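BtGH115A (Bacteroides thetaiotaomicron, PDB 5BY3) probably removes 4-O-methyl-glucuronic acid from decorated arabinogalactans as a family GH115 alpha-glucuronidase. Local coordinates at residues L663-K668 with I767-M772; C645-A650 with V771-V776; A652-A657 with A677-F682. All coordinates share one frame; numbering follows the deposited sequence.

Contact 1: residues L663-K668 with I767-M772; sequences LGYESK and ILDQVM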
loop_
_atom_site.group_PDB
_atom_site.type_symbol
_atom_site.label_atom_id
_atom_site.label_comp_id
_atom_site.label_asym_id
_atom_site.label_seq_id
_atom_site.Cartn_x
_atom_site.Cartn_y
_atom_site.Cartn_z
ATOM N N LEU A 663 9.881 -13.352 1.639
ATOM C CA LEU A 663 8.482 -13.734 1.616
ATOM C C LEU A 663 8.212 -15.073 2.327
ATOM O O LEU A 663 9.079 -15.954 2.322
ATOM C CB LEU A 663 7.999 -13.739 0.171
ATOM C CG LEU A 663 6.523 -13.976 -0.132
ATOM C CD1 LEU A 663 5.719 -12.781 0.298
ATOM C CD2 LEU A 663 6.367 -14.177 -1.628
ATOM N N GLY A 664 7.021 -15.217 2.938
ATOM C CA GLY A 664 6.557 -16.498 3.542
ATOM C C GLY A 664 6.862 -16.700 5.024
ATOM O O GLY A 664 7.549 -15.898 5.622
ATOM N N TYR A 665 6.353 -17.794 5.615
ATOM C CA TYR A 665 6.433 -18.055 7.065
ATOM C C TYR A 665 7.867 -18.057 7.663
ATOM O O TYR A 665 8.095 -17.633 8.801
ATOM C CB TYR A 665 5.710 -19.370 7.377
ATOM C CG TYR A 665 4.202 -19.263 7.626
ATOM C CD1 TYR A 665 3.430 -18.342 6.919
ATOM C CD2 TYR A 665 3.552 -20.125 8.545
ATOM C CE1 TYR A 665 2.071 -18.236 7.133
ATOM C CE2 TYR A 665 2.173 -20.033 8.770
ATOM C CZ TYR A 665 1.440 -19.077 8.047
ATOM O OH TYR A 665 0.083 -18.913 8.182
ATOM N N GLU A 666 8.832 -18.525 6.881
ATOM C CA GLU A 666 10.219 -18.455 7.302
ATOM C C GLU A 666 11.097 -17.796 6.221
ATOM O O GLU A 666 12.232 -18.206 6.000
ATOM C CB GLU A 666 10.728 -19.827 7.749
ATOM C CG GLU A 666 10.488 -20.905 6.702
ATOM C CD GLU A 666 10.424 -22.323 7.255
ATOM O OE1 GLU A 666 10.152 -22.483 8.483
ATOM O OE2 GLU A 666 10.630 -23.263 6.433
ATOM N N SER A 667 10.549 -16.763 5.576
ATOM C CA SER A 667 11.286 -15.870 4.656
ATOM C C SER A 667 11.920 -16.567 3.500
ATOM O O SER A 667 12.807 -15.998 2.870
ATOM C CB SER A 667 12.372 -15.025 5.377
ATOM O OG SER A 667 11.887 -14.529 6.600
ATOM N N LYS A 668 11.469 -17.782 3.207
ATOM C CA LYS A 668 12.050 -18.607 2.127
ATOM C C LYS A 668 11.086 -19.098 1.039
ATOM O O LYS A 668 11.414 -20.008 0.304
ATOM C CB LYS A 668 12.873 -19.761 2.720
ATOM C CG LYS A 668 14.217 -19.310 3.307
ATOM C CD LYS A 668 14.696 -20.113 4.507
ATOM C CE LYS A 668 15.814 -19.352 5.224
ATOM N NZ LYS A 668 16.636 -20.197 6.146
ATOM N N ILE A 767 3.790 -20.193 -6.005
ATOM C CA ILE A 767 4.865 -19.864 -5.089
ATOM C C ILE A 767 4.765 -20.757 -3.886
ATOM O O ILE A 767 3.792 -20.662 -3.124
ATOM C CB ILE A 767 4.864 -18.372 -4.702
ATOM C CG1 ILE A 767 5.178 -17.521 -5.915
ATOM C CG2 ILE A 767 5.912 -18.081 -3.641
ATOM C CD1 ILE A 767 4.288 -16.300 -6.009
ATOM N N LEU A 768 5.773 -21.621 -3.746
ATOM C CA LEU A 768 5.868 -22.562 -2.640
ATOM C C LEU A 768 6.427 -21.891 -1.399
ATOM O O LEU A 768 7.378 -21.117 -1.481
ATOM C CB LEU A 768 6.712 -23.791 -3.036
ATOM C CG LEU A 768 6.838 -24.899 -1.967
ATOM C CD1 LEU A 768 5.546 -25.667 -1.708
ATOM C CD2 LEU A 768 7.974 -25.864 -2.289
ATOM N N ASP A 769 5.827 -22.207 -0.255
ATOM C CA ASP A 769 6.240 -21.684 1.053
ATOM C C ASP A 769 6.789 -22.809 1.910
ATOM O O ASP A 769 7.941 -22.775 2.266
ATOM C CB ASP A 769 5.068 -20.987 1.774
ATOM C CG ASP A 769 5.533 -19.946 2.781
ATOM O OD1 ASP A 769 6.696 -19.566 2.674
ATOM O OD2 ASP A 769 4.752 -19.473 3.653
ATOM N N GLN A 770 5.968 -23.795 2.251
ATOM C CA GLN A 770 6.409 -24.907 3.106
ATOM C C GLN A 770 5.921 -26.245 2.594
ATOM O O GLN A 770 4.976 -26.307 1.817
ATOM C CB GLN A 770 5.936 -24.725 4.532
ATOM C CG GLN A 770 6.490 -23.460 5.178
ATOM C CD GLN A 770 5.863 -23.142 6.526
ATOM O OE1 GLN A 770 4.656 -22.920 6.629
ATOM N NE2 GLN A 770 6.677 -23.131 7.563
ATOM N N VAL A 771 6.589 -27.306 3.019
ATOM C CA VAL A 771 6.150 -28.680 2.830
ATOM C C VAL A 771 6.403 -29.412 4.163
ATOM O O VAL A 771 7.495 -29.291 4.734
ATOM C CB VAL A 771 6.929 -29.391 1.694
ATOM C CG1 VAL A 771 6.416 -30.814 1.535
ATOM C CG2 VAL A 771 6.793 -28.663 0.348
HETATM N N MSE A 772 5.398 -30.144 4.662
HETATM C CA MSE A 772 5.583 -31.062 5.806
HETATM C C MSE A 772 5.147 -32.488 5.486
HETATM O O MSE A 772 4.402 -32.723 4.531
HETATM C CB MSE A 772 4.921 -30.518 7.053
HETATM C CG MSE A 772 5.592 -29.230 7.522
HETATM SE SE MSE A 772 4.640 -27.683 6.768
HETATM C CE MSE A 772 4.482 -26.543 8.372
HETATM O O HOH W 1 9.271 -19.502 4.081
#
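Asp769 and Gln770 reach out of their strand to meet the loop around Tyr665, both crossing the Tyr665 side chain at about a right angle. The carboxylate of Asp769 stands almost perpendicular to the phenol ring, the two planes 89° apart. Its OD2 takes the backbone N of Tyr665 at 3.0 Å through the syn lone pair, with a nearly straight N-H...O angle of 167°. The other oxygen, OD1, lies 3.2 Å from CA of Gly664, an approach made possible because Gly664 has no side chain. OD1 accepts a hydrogen bond from a water at 2.9 Å, and that water in turn accepts from Glu666 N and Lys668 N. The carboxylate thus holds the turn both directly and through water, while Ser667 N closes it onto Gly664 O at 3.1 Å.

Gln770, with its CG beside the backbone N and the chain extended beyond, brings OE1 obliquely to 3.6 Å from CD2 of Tyr665, the amide inclined by 55° to the ring. Its NE2 lies 3.7 Å from Glu666 OE1. Gln740 donates to both Gln770 OE1 and Asp769 OD2, tying the two side chains together from outside, and Tyr665 OH is hydrogen-bonded to Arg738 O.

At the far end the chemistry turns apolar, with Leu663 CD2 4.4 Å from Ile767 CG2. Both side chains touch Gln416, so this end packs on helix 411-423 of the TIM-barrel region. Strand 766-772 carries a classic beta bulge here, its Asp769 and Gln770 together opposite the single Arg695 of strand 689-696.

Contact 2: residues C645-A650 with V771-V776; sequences CQWNAA and VMLYEV
Trp647 brings the benzo ring of its indole to Val771 and Leu773 on one side of the sheet. The CB leaves the strand on the same face as that of Val771. CG sits beside the backbone N (chi1 -64°), which lays the ring system back along its own strand beside Cys645, and chi2 of -57° then turns CE3 to Val771. Beyond CG, the six-membered ring makes the contacts in sequence. CE3 meets Val771 CG1 at 3.7 Å, the methyl lying at the ring's edge and near its plane. CZ3 comes next, 3.8 Å from Leu773 CD2 with CD1 close behind, and at the tip CH2 touches Leu773 CD2 at 3.5 Å. Meanwhile CB of Cys645 rests over one face of the indole, offset toward the rim, and its SG packs on the same Leu773 methyl, CD2, at 3.6 Å.

The ring also stacks with Phe680 of strand 677-682. Trp647 therefore points between the two antiparallel sheets of the C-terminal domain, an arrangement consistent with the beta-sandwich of galactose-binding-like domains.

In the backbone, Trp647 and Val771 form an antiparallel hydrogen-bonded pair: Trp647 N donates to Val771 O at 3.0 Å, and Val771 N returns to Trp647 O at 3.2 Å. Beyond the bridged residues, Leu773 N gives Cys645 O a weak bond, bent to 125°. On the other face, Gln646 and the selenomethionine Met772 make a non-hydrogen-bonded pair. Their side chains run side by side in the same direction, and Gln646 NE2 ends 3.3 Å from the Met772 methyl CE.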
loop_
_atom_site.group_PDB
_atom_site.type_symbol
_atom_site.label_atom_id
_atom_site.label_comp_id
_atom_site.label_asym_id
_atom_site.label_seq_id
_atom_site.Cartn_x
_atom_site.Cartn_y
_atom_site.Cartn_z
ATOM N N CYS A 645 9.291 -34.975 7.847
ATOM C CA CYS A 645 10.114 -34.002 7.139
ATOM C C CYS A 645 9.461 -32.632 7.117
ATOM O O CYS A 645 8.238 -32.529 7.218
ATOM C CB CYS A 645 10.400 -34.464 5.728
ATOM S SG CYS A 645 11.007 -36.155 5.649
ATOM N N GLN A 646 10.299 -31.598 6.988
ATOM C CA GLN A 646 9.875 -30.213 6.913
ATOM C C GLN A 646 10.891 -29.425 6.081
ATOM O O GLN A 646 12.068 -29.323 6.452
ATOM C CB GLN A 646 9.769 -29.644 8.326
ATOM C CG GLN A 646 9.111 -28.287 8.448
ATOM C CD GLN A 646 8.318 -28.157 9.739
ATOM O OE1 GLN A 646 8.491 -28.947 10.686
ATOM N NE2 GLN A 646 7.438 -27.158 9.785
ATOM N N TRP A 647 10.413 -28.857 4.973
ATOM C CA TRP A 647 11.251 -28.227 3.948
ATOM C C TRP A 647 10.795 -26.834 3.586
ATOM O O TRP A 647 9.609 -26.506 3.741
ATOM C CB TRP A 647 11.225 -29.053 2.670
ATOM C CG TRP A 647 11.813 -30.421 2.828
ATOM C CD1 TRP A 647 13.081 -30.724 3.255
ATOM C CD2 TRP A 647 11.172 -31.677 2.543
ATOM N NE1 TRP A 647 13.254 -32.078 3.272
ATOM C CE2 TRP A 647 12.104 -32.690 2.832
ATOM C CE3 TRP A 647 9.905 -32.042 2.067
ATOM C CZ2 TRP A 647 11.811 -34.048 2.673
ATOM C CZ3 TRP A 647 9.611 -33.403 1.906
ATOM C CH2 TRP A 647 10.565 -34.382 2.209
ATOM N N ASN A 648 11.766 -26.037 3.131
ATOM C CA ASN A 648 11.595 -24.793 2.369
ATOM C C ASN A 648 11.967 -25.109 0.927
ATOM O O ASN A 648 12.525 -26.176 0.645
ATOM C CB ASN A 648 12.504 -23.688 2.924
ATOM C CG ASN A 648 13.989 -24.119 3.017
ATOM O OD1 ASN A 648 14.723 -24.204 1.996
ATOM N ND2 ASN A 648 14.441 -24.389 4.254
ATOM N N ALA A 649 11.698 -24.197 0.004
ATOM C CA ALA A 649 11.873 -24.520 -1.422
ATOM C C ALA A 649 13.303 -24.874 -1.885
ATOM O O ALA A 649 13.476 -25.487 -2.948
ATOM C CB ALA A 649 11.269 -23.422 -2.287
ATOM N N ALA A 650 14.307 -24.493 -1.088
ATOM C CA ALA A 650 15.722 -24.652 -1.451
ATOM C C ALA A 650 16.397 -25.866 -0.796
ATOM O O ALA A 650 17.519 -26.224 -1.170
ATOM C CB ALA A 650 16.507 -23.373 -1.160
ATOM N N VAL A 771 6.589 -27.306 3.019
ATOM C CA VAL A 771 6.150 -28.680 2.830
ATOM C C VAL A 771 6.403 -29.412 4.163
ATOM O O VAL A 771 7.495 -29.291 4.734
ATOM C CB VAL A 771 6.929 -29.391 1.694
ATOM C CG1 VAL A 771 6.416 -30.814 1.535
ATOM C CG2 VAL A 771 6.793 -28.663 0.348
HETATM N N MSE A 772 5.398 -30.144 4.662
HETATM C CA MSE A 772 5.583 -31.062 5.806
HETATM C C MSE A 772 5.147 -32.488 5.486
HETATM O O MSE A 772 4.402 -32.723 4.531
HETATM C CB MSE A 772 4.921 -30.518 7.053
HETATM C CG MSE A 772 5.592 -29.230 7.522
HETATM SE SE MSE A 772 4.640 -27.683 6.768
HETATM C CE MSE A 772 4.482 -26.543 8.372
ATOM N N LEU A 773 5.611 -33.455 6.278
ATOM C CA LEU A 773 5.402 -34.876 5.927
ATOM C C LEU A 773 4.426 -35.749 6.744
ATOM O O LEU A 773 3.547 -36.330 6.137
ATOM C CB LEU A 773 6.689 -35.583 5.461
ATOM C CG LEU A 773 6.707 -35.983 3.963
ATOM C CD1 LEU A 773 6.214 -34.957 2.948
ATOM C CD2 LEU A 773 8.083 -36.470 3.541
ATOM N N TYR A 774 4.567 -35.880 8.062
ATOM C CA TYR A 774 3.597 -36.706 8.886
ATOM C C TYR A 774 3.312 -38.175 8.460
ATOM O O TYR A 774 2.743 -38.434 7.382
ATOM C CB TYR A 774 2.237 -35.985 9.122
ATOM C CG TYR A 774 2.371 -34.525 9.491
ATOM C CD1 TYR A 774 2.808 -34.126 10.772
ATOM C CD2 TYR A 774 2.088 -33.538 8.547
ATOM C CE1 TYR A 774 2.954 -32.771 11.093
ATOM C CE2 TYR A 774 2.221 -32.198 8.857
ATOM C CZ TYR A 774 2.665 -31.817 10.116
ATOM O OH TYR A 774 2.771 -30.475 10.363
ATOM N N GLU A 775 3.648 -39.118 9.345
ATOM C CA GLU A 775 3.423 -40.559 9.098
ATOM C C GLU A 775 1.971 -40.979 8.770
ATOM O O GLU A 775 1.640 -41.053 7.589
ATOM C CB GLU A 775 4.097 -41.432 10.170
ATOM C CG GLU A 775 5.376 -42.086 9.646
ATOM C CD GLU A 775 6.527 -42.161 10.646
ATOM O OE1 GLU A 775 7.689 -42.167 10.173
ATOM O OE2 GLU A 775 6.290 -42.240 11.875
ATOM N N VAL A 776 1.125 -41.234 9.777
ATOM C CA VAL A 776 -0.335 -41.552 9.592
ATOM C C VAL A 776 -0.715 -42.858 8.842
ATOM O O VAL A 776 0.011 -43.318 7.958
ATOM C CB VAL A 776 -1.175 -40.350 9.044
ATOM C CG1 VAL A 776 -0.656 -39.018 9.571
ATOM C CG2 VAL A 776 -1.266 -40.348 7.520
#

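Contact 3: residues A652-A657 with A677-F682; sequences AKKGNA and ALTFSF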
loop_
_atom_site.group_PDB
_atom_site.type_symbol
_atom_site.label_atom_id
_atom_site.label_comp_id
_atom_site.label_asym_id
_atom_site.label_seq_id
_atom_site.Cartn_x
_atom_site.Cartn_y
_atom_site.Cartn_z
ATOM N N ALA A 652 15.306 -28.561 -1.453
ATOM C CA ALA A 652 15.166 -29.458 -2.591
ATOM C C ALA A 652 16.526 -29.869 -3.144
ATOM O O ALA A 652 17.479 -29.097 -3.108
ATOM C CB ALA A 652 14.359 -28.777 -3.674
ATOM N N LYS A 653 16.616 -31.096 -3.639
ATOM C CA LYS A 653 17.765 -31.532 -4.432
ATOM C C LYS A 653 17.556 -30.952 -5.833
ATOM O O LYS A 653 17.700 -29.744 -6.015
ATOM C CB LYS A 653 17.905 -33.070 -4.447
ATOM C CG LYS A 653 17.765 -33.790 -3.099
ATOM C CD LYS A 653 18.668 -33.248 -1.989
ATOM C CE LYS A 653 18.685 -34.201 -0.807
ATOM N NZ LYS A 653 18.713 -33.500 0.505
ATOM N N LYS A 654 17.177 -31.792 -6.798
ATOM C CA LYS A 654 16.784 -31.340 -8.155
ATOM C C LYS A 654 15.697 -30.238 -8.163
ATOM O O LYS A 654 14.781 -30.228 -7.341
ATOM C CB LYS A 654 16.359 -32.527 -9.036
ATOM C CG LYS A 654 16.664 -32.349 -10.514
ATOM C CD LYS A 654 16.367 -33.598 -11.340
ATOM C CE LYS A 654 14.959 -33.557 -11.920
ATOM N NZ LYS A 654 14.909 -34.055 -13.324
ATOM N N GLY A 655 15.841 -29.311 -9.099
ATOM C CA GLY A 655 14.876 -28.251 -9.298
ATOM C C GLY A 655 15.404 -26.863 -8.990
ATOM O O GLY A 655 16.189 -26.668 -8.050
ATOM N N ASN A 656 14.928 -25.907 -9.786
ATOM C CA ASN A 656 15.228 -24.487 -9.614
ATOM C C ASN A 656 13.985 -23.633 -9.263
ATOM O O ASN A 656 12.965 -23.592 -9.996
ATOM C CB ASN A 656 15.974 -23.950 -10.861
ATOM C CG ASN A 656 16.565 -22.560 -10.650
ATOM O OD1 ASN A 656 17.259 -22.294 -9.648
ATOM N ND2 ASN A 656 16.297 -21.660 -11.602
ATOM N N ALA A 657 14.088 -22.951 -8.124
ATOM C CA ALA A 657 13.039 -22.046 -7.663
ATOM C C ALA A 657 13.644 -20.802 -7.016
ATOM O O ALA A 657 14.272 -20.889 -5.972
ATOM C CB ALA A 657 12.101 -22.774 -6.707
ATOM N N ALA A 677 9.955 -28.167 -11.782
ATOM C CA ALA A 677 9.670 -29.012 -10.628
ATOM C C ALA A 677 10.752 -28.897 -9.608
ATOM O O ALA A 677 11.911 -28.697 -9.952
ATOM C CB ALA A 677 9.528 -30.474 -11.029
ATOM N N LEU A 678 10.331 -29.007 -8.351
ATOM C CA LEU A 678 11.186 -29.297 -7.213
ATOM C C LEU A 678 11.049 -30.766 -6.770
ATOM O O LEU A 678 9.975 -31.387 -6.889
ATOM C CB LEU A 678 10.842 -28.360 -6.064
ATOM C CG LEU A 678 11.641 -27.060 -5.926
ATOM C CD1 LEU A 678 12.137 -26.472 -7.257
ATOM C CD2 LEU A 678 10.840 -26.064 -5.089
ATOM N N THR A 679 12.144 -31.300 -6.240
ATOM C CA THR A 679 12.284 -32.715 -5.942
ATOM C C THR A 679 12.811 -32.791 -4.492
ATOM O O THR A 679 13.881 -32.259 -4.185
ATOM C CB THR A 679 13.244 -33.353 -6.988
ATOM O OG1 THR A 679 12.703 -33.211 -8.320
ATOM C CG2 THR A 679 13.562 -34.838 -6.704
ATOM N N PHE A 680 12.025 -33.383 -3.590
ATOM C CA PHE A 680 12.411 -33.513 -2.166
ATOM C C PHE A 680 12.635 -34.971 -1.827
ATOM O O PHE A 680 11.908 -35.836 -2.315
ATOM C CB PHE A 680 11.338 -32.957 -1.227
ATOM C CG PHE A 680 11.092 -31.500 -1.398
ATOM C CD1 PHE A 680 10.199 -31.041 -2.357
ATOM C CD2 PHE A 680 11.772 -30.585 -0.626
ATOM C CE1 PHE A 680 9.991 -29.692 -2.541
ATOM C CE2 PHE A 680 11.558 -29.232 -0.796
ATOM C CZ PHE A 680 10.671 -28.784 -1.755
ATOM N N SER A 681 13.615 -35.241 -0.971
ATOM C CA SER A 681 13.946 -36.619 -0.645
ATOM C C SER A 681 14.007 -36.893 0.858
ATOM O O SER A 681 14.357 -36.016 1.689
ATOM C CB SER A 681 15.229 -37.068 -1.360
ATOM O OG SER A 681 16.356 -36.385 -0.837
ATOM N N PHE A 682 13.671 -38.137 1.189
ATOM C CA PHE A 682 13.562 -38.541 2.571
ATOM C C PHE A 682 13.691 -40.047 2.678
ATOM O O PHE A 682 13.500 -40.786 1.686
ATOM C CB PHE A 682 12.238 -38.037 3.189
ATOM C CG PHE A 682 10.999 -38.563 2.506
ATOM C CD1 PHE A 682 10.560 -38.023 1.294
ATOM C CD2 PHE A 682 10.269 -39.598 3.074
ATOM C CE1 PHE A 682 9.426 -38.514 0.654
ATOM C CE2 PHE A 682 9.131 -40.091 2.442
ATOM C CZ PHE A 682 8.708 -39.544 1.231
#
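Ala652 sits with its CB over one face of the Phe680 ring, a CH-pi contact 4.3 Å from the ring centroid and 20° off its normal. This is the tight side. The same methyl lies 3.9 Å from Leu678 CG, and Leu678 reaches on along the loop until its CD1 meets Ala657 CB at 3.7 Å.

Strand 677-682 is an outermost strand of a four-stranded antiparallel sheet. It pairs with strand 755-761 on one edge, and the irregular 652-657 segment runs along the other. Two backbone bonds fasten that segment: Lys653 N donates to Thr679 O at 3.0 Å, and Thr679 N gives a weak bond to Lys654 O.

Gly655 and the lysines make up the solvent side. At Gly655, whose CA comes within 3.1 Å of Ala677 O, the absence of a side chain lets the exposed loop run close to the strand. Lys653 is exposed too, yet it bends at chi2 and passes its CE 3.2 Å from Ser681 OG. Lys654 is held more loosely, resting only its CB near Thr679 OG1, at 3.8 Å, before its chain turns away from the strand.

Overall arrangement
Contacts 1 and 2 are both largely buried and both use strand 766-772: contact 1 is at the end packed on helix 411-423 of the TIM-barrel region, contact 2 where the strand runs out toward the C-terminus. Contact 3 binds a loop to the edge strand of the other sheet and is only partly buried, with lysines on its exposed side. In contact 1 a carboxylate and a water hold the turn, with an amide packed beside it; contact 2 relies on ladder bonds and aromatic packing; contact 3 has one methyl over a ring, further methyl packing on Leu678, and two backbone bonds. Leu768, Trp647, Phe680 and Leu678 meet between the sheets.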